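Local coordinates for putative uncharacterized protein Ta1305 (Thermoplasma acidophilum, PDB 4RKS), which phosphorylates (R)-mevalonate with ATP to give (R)-3-phosphomevalonate, a step of the alternative mevalonate pathway of extreme acidophiles, at residues A[23-28]-A[135-140]; A[70-75]-A[112-117]; A[102-107]-A[139-144]. All coordinates share one frame; numbering follows the deposited sequence.

Contact 1 (A[23-28]-A[135-140]); sequences RSIGST and GAAILG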
# COMPACT_ATOMS: atom_id res chain seq x y z
N ARG A 23 -4.32 28.82 -6.50
CA ARG A 23 -2.95 28.83 -5.97
C ARG A 23 -2.49 27.47 -5.46
O ARG A 23 -1.30 27.17 -5.49
CB ARG A 23 -2.84 29.86 -4.85
CG ARG A 23 -3.05 31.28 -5.35
CD ARG A 23 -3.49 32.20 -4.22
NE ARG A 23 -3.61 33.58 -4.70
CZ ARG A 23 -2.66 34.50 -4.56
NH1 ARG A 23 -1.52 34.21 -3.95
NH2 ARG A 23 -2.86 35.73 -5.03
N SER A 24 -3.42 26.63 -5.00
CA SER A 24 -3.06 25.35 -4.42
C SER A 24 -4.21 24.35 -4.40
O SER A 24 -5.38 24.73 -4.53
CB SER A 24 -2.56 25.53 -3.00
OG SER A 24 -3.66 25.76 -2.13
N ILE A 25 -3.89 23.08 -4.22
CA ILE A 25 -4.91 22.07 -4.01
C ILE A 25 -4.39 21.04 -3.01
O ILE A 25 -3.21 20.71 -3.01
CB ILE A 25 -5.35 21.36 -5.32
CG1 ILE A 25 -6.55 20.46 -5.07
CG2 ILE A 25 -4.20 20.58 -5.95
CD1 ILE A 25 -7.21 19.92 -6.34
N GLY A 26 -5.27 20.57 -2.13
CA GLY A 26 -4.92 19.55 -1.18
C GLY A 26 -5.58 18.22 -1.48
O GLY A 26 -6.62 18.15 -2.14
N SER A 27 -4.98 17.15 -0.98
CA SER A 27 -5.55 15.81 -1.17
C SER A 27 -5.15 14.90 -0.02
O SER A 27 -4.31 15.27 0.79
CB SER A 27 -5.10 15.21 -2.50
OG SER A 27 -3.68 15.17 -2.57
N THR A 28 -5.75 13.71 0.04
CA THR A 28 -5.55 12.75 1.13
C THR A 28 -5.61 11.32 0.57
O THR A 28 -6.48 11.02 -0.22
CB THR A 28 -6.63 12.92 2.25
OG1 THR A 28 -6.54 14.23 2.82
CG2 THR A 28 -6.49 11.86 3.37
N GLY A 135 -1.71 11.67 -7.22
CA GLY A 135 -2.68 11.38 -8.28
C GLY A 135 -4.04 12.02 -8.08
O GLY A 135 -4.63 12.58 -9.00
N ALA A 136 -4.55 11.96 -6.85
CA ALA A 136 -5.85 12.53 -6.52
C ALA A 136 -5.82 14.03 -6.67
O ALA A 136 -6.81 14.62 -7.05
CB ALA A 136 -6.28 12.16 -5.09
N ALA A 137 -4.70 14.66 -6.35
CA ALA A 137 -4.60 16.12 -6.51
C ALA A 137 -4.65 16.53 -8.00
O ALA A 137 -5.32 17.49 -8.37
CB ALA A 137 -3.32 16.63 -5.86
N ILE A 138 -3.94 15.79 -8.84
CA ILE A 138 -3.91 16.03 -10.28
C ILE A 138 -5.28 15.79 -10.92
O ILE A 138 -5.76 16.59 -11.74
CB ILE A 138 -2.86 15.14 -10.97
CG1 ILE A 138 -1.45 15.53 -10.52
CG2 ILE A 138 -2.98 15.24 -12.49
CD1 ILE A 138 -0.39 14.52 -10.86
N LEU A 139 -5.90 14.67 -10.55
CA LEU A 139 -7.25 14.38 -10.99
C LEU A 139 -8.23 15.42 -10.48
O LEU A 139 -9.22 15.70 -11.13
CB LEU A 139 -7.67 12.98 -10.50
CG LEU A 139 -6.96 11.85 -11.25
CD1 LEU A 139 -6.94 10.56 -10.45
CD2 LEU A 139 -7.61 11.63 -12.62
N GLY A 140 -7.96 15.97 -9.30
CA GLY A 140 -8.79 17.02 -8.74
C GLY A 140 -8.80 18.25 -9.63
O GLY A 140 -9.82 18.92 -9.79
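A136 is the first residue of the helical segment to meet the strand: its CB approaches CB of S27 to 4.2 Å, and the same methyl also touches A331. A137 follows and lies closest to the strand, its CA 5.4 Å from the CA of S27. Its methyl group fits between two side chains that project from the same side of the strand, with S27 OG 3.6 Å from A137 CB and I25 CG2 4.0 Å from that same methyl. The A137 carbonyl then faces I25, whose CD1 lies 3.7 Å from A137 O. I25 reaches this far because CG1 is anti to the backbone N (chi1 -172°) and the chain stays extended through chi2, carrying CD1 along the helix to within 4.0 Å of G140 C. G140 closes the run; without a side chain, it lets the isoleucine tip rest against bare backbone. Small residues therefore suit the helix face, since the short segment axes come within 7.4 Å and run at 134° to each other. S27 has chi1 57°, which places OG between the backbone N and carbonyl carbon, directed at the helix, where it hydrogen-bonds the carbonyl oxygen of S133 one turn before A137. Strand 24-34 thus packs on helix 128-141 in the N-terminal half of this GHMP kinase, with I71 of the adjacent strand also touching A137. No hydrogen bond joins the two segments themselves; cohesion here is van der Waals, and the buried serine hydroxyl is satisfied by the preceding helical turn.

Contact 2 (A[70-75]-A[112-117]); sequences RIYADE and TVSYSS
Y72 and S114 face one another as a hydrogen-bonded antiparallel pair, and the tyrosine side chain folds over its partner. From CB, chi1 of 56° sets the ring between the backbone N and carbonyl carbon. CD1 passes 3.6 Å from S114 O; CE1 continues over S114 CB, with S116 CB at the ring edge. CZ then lies 3.4 Å from S114 CB, and at the tip OH remains 3.5 Å from that same carbon. The short serine suits this place: its methylene makes a CH-pi contact, 3.8 Å from the ring centroid and displaced toward the rim, while its hydroxyl reaches D74. S114 OG donates to D74 OD2 at 2.6 Å, on its anti side, and also pairs with H78 N; D74 OD1 accepts from E75 N, so both carboxylate oxygens are engaged. S114 N donates to Y72 O at 2.9 Å, and Y72 N to S114 O. On the face of I71 and Y115, I71 CG2 packs 3.9 Å from CB of V113, both beta-branched, as suits a strand. Helix 101-108 covers these two through F104, strand 24-34 flanks I71, and strand 79-81 flanks Y115, which with S116 and S117 belongs to the ATP-binding site.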
# COMPACT_ATOMS: atom_id res chain seq x y z
N ARG A 70 -0.25 18.77 -0.29
CA ARG A 70 -0.55 20.10 -0.80
C ARG A 70 0.37 20.37 -2.01
O ARG A 70 1.60 20.32 -1.90
CB ARG A 70 -0.36 21.15 0.31
CG ARG A 70 -0.40 22.61 -0.11
CD ARG A 70 -1.79 23.12 -0.41
NE ARG A 70 -2.77 22.71 0.60
CZ ARG A 70 -4.07 22.95 0.52
NH1 ARG A 70 -4.59 23.62 -0.52
NH2 ARG A 70 -4.88 22.51 1.49
N ILE A 71 -0.24 20.60 -3.16
CA ILE A 71 0.51 20.99 -4.37
C ILE A 71 0.13 22.42 -4.71
O ILE A 71 -1.06 22.74 -4.80
CB ILE A 71 0.24 20.05 -5.54
CG1 ILE A 71 0.84 18.68 -5.24
CG2 ILE A 71 0.82 20.63 -6.86
CD1 ILE A 71 0.34 17.57 -6.13
N TYR A 72 1.13 23.28 -4.86
CA TYR A 72 0.85 24.70 -4.97
C TYR A 72 1.80 25.40 -5.93
O TYR A 72 2.96 25.00 -6.08
CB TYR A 72 0.90 25.37 -3.58
CG TYR A 72 2.21 25.16 -2.84
CD1 TYR A 72 2.48 23.96 -2.18
CD2 TYR A 72 3.18 26.15 -2.81
CE1 TYR A 72 3.68 23.77 -1.49
CE2 TYR A 72 4.38 25.97 -2.13
CZ TYR A 72 4.62 24.78 -1.47
OH TYR A 72 5.80 24.59 -0.80
N ALA A 73 1.30 26.44 -6.59
CA ALA A 73 2.15 27.29 -7.44
C ALA A 73 3.30 27.85 -6.62
O ALA A 73 3.11 28.19 -5.45
CB ALA A 73 1.35 28.42 -8.05
N ASP A 74 4.48 27.97 -7.23
CA ASP A 74 5.68 28.38 -6.51
C ASP A 74 6.71 29.01 -7.47
O ASP A 74 6.58 28.88 -8.68
CB ASP A 74 6.27 27.17 -5.76
CG ASP A 74 7.12 27.57 -4.57
OD1 ASP A 74 7.46 28.76 -4.46
OD2 ASP A 74 7.45 26.68 -3.76
N GLU A 75 7.71 29.71 -6.94
CA GLU A 75 8.72 30.32 -7.80
C GLU A 75 9.79 29.32 -8.22
O GLU A 75 10.46 29.49 -9.25
CB GLU A 75 9.39 31.51 -7.11
CG GLU A 75 8.59 32.79 -7.16
CD GLU A 75 7.58 32.91 -6.03
OE1 GLU A 75 7.72 32.19 -5.02
OE2 GLU A 75 6.64 33.72 -6.17
N THR A 112 5.38 25.74 -12.68
CA THR A 112 6.25 25.51 -11.53
C THR A 112 5.43 25.27 -10.25
O THR A 112 4.77 26.17 -9.76
CB THR A 112 7.21 26.69 -11.30
OG1 THR A 112 7.99 26.90 -12.47
CG2 THR A 112 8.15 26.40 -10.14
N VAL A 113 5.46 24.04 -9.73
CA VAL A 113 4.69 23.73 -8.52
C VAL A 113 5.55 23.04 -7.47
O VAL A 113 6.56 22.41 -7.80
CB VAL A 113 3.45 22.85 -8.79
CG1 VAL A 113 2.45 23.57 -9.67
CG2 VAL A 113 3.85 21.47 -9.38
N SER A 114 5.15 23.16 -6.21
CA SER A 114 5.85 22.50 -5.11
C SER A 114 4.93 21.46 -4.45
O SER A 114 3.71 21.52 -4.59
CB SER A 114 6.35 23.52 -4.08
OG SER A 114 7.50 24.21 -4.55
N TYR A 115 5.53 20.51 -3.74
CA TYR A 115 4.81 19.40 -3.13
C TYR A 115 5.14 19.34 -1.64
O TYR A 115 6.30 19.31 -1.26
CB TYR A 115 5.19 18.07 -3.82
CG TYR A 115 4.81 16.78 -3.09
CD1 TYR A 115 3.49 16.46 -2.79
CD2 TYR A 115 5.80 15.86 -2.75
CE1 TYR A 115 3.18 15.26 -2.14
CE2 TYR A 115 5.49 14.67 -2.11
CZ TYR A 115 4.19 14.37 -1.81
OH TYR A 115 3.92 13.18 -1.18
N SER A 116 4.11 19.31 -0.81
CA SER A 116 4.27 19.24 0.63
C SER A 116 3.42 18.09 1.16
O SER A 116 2.21 18.00 0.90
CB SER A 116 3.89 20.57 1.30
OG SER A 116 4.02 20.47 2.71
N SER A 117 4.09 17.20 1.87
CA SER A 117 3.50 15.99 2.42
C SER A 117 3.48 16.02 3.96
O SER A 117 4.49 16.38 4.58
CB SER A 117 4.31 14.77 1.94
OG SER A 117 3.83 13.59 2.56

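Contact 3 (A[102-107]-A[139-144]); sequences SVFEEA and LGLKPD
The F104 ring is met obliquely by L141, whose CD1 lies 3.8 Å from F104 CD1 and nearly as close to CE1, the two side chains crossing at about a right angle. The ring also rests against the sheet, and its broad apolar surface suits a residue joining helix to strands. L141 divides its branches: CD1 goes to the ring, while CD2 lies 3.7 Å from CB of A107. The small alanine allows this close approach. V103, one turn earlier than A107, meets the leucine stem, its CG1 anti to the backbone N (chi1 173°) and 3.6 Å from L141 CB. Its other methyl, CG2, rests 3.9 Å from K142 CD, against the aliphatic part of the lysine. The lysine chain then bends at chi4 and ends in a salt bridge, K142 NZ to D144 OD1 at 2.8 Å, on the syn side of the carboxylate. A long residue thus serves both an apolar flank and a charged tip. K142 leaves helical geometry, so the contact joins the C-terminal end of helix 128-141 to one side of helix 101-108. This is plain apolar helix packing on the F104 side of the N-terminal sheet, apart from the mevalonate pocket.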
# COMPACT_ATOMS: atom_id res chain seq x y z
N SER A 102 0.97 20.75 -18.00
CA SER A 102 -0.15 21.43 -18.65
C SER A 102 -1.34 21.56 -17.70
O SER A 102 -2.05 22.57 -17.71
CB SER A 102 -0.57 20.70 -19.93
OG SER A 102 -0.98 19.38 -19.65
N VAL A 103 -1.53 20.55 -16.85
CA VAL A 103 -2.60 20.60 -15.86
C VAL A 103 -2.38 21.76 -14.90
O VAL A 103 -3.31 22.51 -14.60
CB VAL A 103 -2.72 19.28 -15.06
CG1 VAL A 103 -3.73 19.44 -13.91
CG2 VAL A 103 -3.15 18.15 -15.97
N PHE A 104 -1.14 21.91 -14.43
CA PHE A 104 -0.84 22.95 -13.46
C PHE A 104 -0.86 24.35 -14.09
O PHE A 104 -1.25 25.32 -13.44
CB PHE A 104 0.51 22.70 -12.80
CG PHE A 104 0.59 21.40 -12.07
CD1 PHE A 104 -0.28 21.14 -11.01
CD2 PHE A 104 1.51 20.45 -12.44
CE1 PHE A 104 -0.21 19.93 -10.33
CE2 PHE A 104 1.58 19.24 -11.77
CZ PHE A 104 0.73 18.98 -10.72
N GLU A 105 -0.43 24.44 -15.34
CA GLU A 105 -0.41 25.73 -16.03
C GLU A 105 -1.84 26.26 -16.20
O GLU A 105 -2.11 27.45 -16.00
CB GLU A 105 0.27 25.60 -17.40
CG GLU A 105 -0.05 26.75 -18.36
CD GLU A 105 0.95 27.89 -18.27
OE1 GLU A 105 2.16 27.62 -18.17
OE2 GLU A 105 0.51 29.06 -18.30
N GLU A 106 -2.74 25.37 -16.57
CA GLU A 106 -4.15 25.72 -16.72
C GLU A 106 -4.77 26.10 -15.38
O GLU A 106 -5.51 27.08 -15.28
CB GLU A 106 -4.92 24.55 -17.34
CG GLU A 106 -6.44 24.68 -17.24
CD GLU A 106 -7.02 25.60 -18.30
OE1 GLU A 106 -6.25 26.12 -19.14
OE2 GLU A 106 -8.26 25.80 -18.29
N ALA A 107 -4.46 25.33 -14.35
CA ALA A 107 -5.09 25.52 -13.06
C ALA A 107 -4.47 26.66 -12.26
O ALA A 107 -5.18 27.41 -11.58
CB ALA A 107 -5.01 24.22 -12.26
N LEU A 139 -5.90 14.67 -10.55
CA LEU A 139 -7.25 14.38 -10.99
C LEU A 139 -8.23 15.42 -10.48
O LEU A 139 -9.22 15.70 -11.13
CB LEU A 139 -7.67 12.98 -10.50
CG LEU A 139 -6.96 11.85 -11.25
CD1 LEU A 139 -6.94 10.56 -10.45
CD2 LEU A 139 -7.61 11.63 -12.62
N GLY A 140 -7.96 15.97 -9.30
CA GLY A 140 -8.79 17.02 -8.74
C GLY A 140 -8.80 18.25 -9.63
O GLY A 140 -9.82 18.92 -9.79
N LEU A 141 -7.66 18.53 -10.24
CA LEU A 141 -7.53 19.68 -11.13
C LEU A 141 -8.07 19.38 -12.54
O LEU A 141 -8.63 20.26 -13.17
CB LEU A 141 -6.06 20.11 -11.22
CG LEU A 141 -5.46 20.67 -9.92
CD1 LEU A 141 -3.95 20.87 -10.02
CD2 LEU A 141 -6.17 21.97 -9.56
N LYS A 142 -7.92 18.14 -13.00
CA LYS A 142 -8.38 17.77 -14.34
C LYS A 142 -9.13 16.44 -14.27
O LYS A 142 -8.56 15.38 -14.52
CB LYS A 142 -7.22 17.69 -15.32
CG LYS A 142 -7.69 17.60 -16.77
CD LYS A 142 -6.52 17.41 -17.70
CE LYS A 142 -6.85 17.91 -19.10
NZ LYS A 142 -8.02 17.19 -19.68
N PRO A 143 -10.42 16.50 -13.91
CA PRO A 143 -11.14 15.27 -13.54
C PRO A 143 -11.41 14.30 -14.69
O PRO A 143 -11.75 13.15 -14.41
CB PRO A 143 -12.47 15.80 -12.95
CG PRO A 143 -12.52 17.28 -13.27
CD PRO A 143 -11.10 17.73 -13.45
N ASP A 144 -11.23 14.70 -15.95
CA ASP A 144 -11.49 13.76 -17.02
C ASP A 144 -10.23 12.99 -17.42
O ASP A 144 -10.27 12.23 -18.37
CB ASP A 144 -12.14 14.45 -18.24
CG ASP A 144 -11.33 15.63 -18.77
OD1 ASP A 144 -10.14 15.77 -18.43
OD2 ASP A 144 -11.91 16.42 -19.56

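In the fold
Contact 1 is the most buried of the three, while contacts 2 and 3 lie farther out and are partly exposed. Contacts 1 and 3 both use helix 128-141 and share L139 and G140: one presses the helix against strand 24-34, the other sets its end beside helix 101-108. Contacts 1 and 2 meet through neighbouring strands 24-34 and 66-73, where R70 NH1 bonds S24 OG and I25 N bonds I71 O. F104 has two roles, as a partner of the helix end in contact 3 and as cover for the strand pair of contact 2. Backbone hydrogen bonds dominate that pair, whereas the two contacts made by the helices depend on apolar packing across their interfaces.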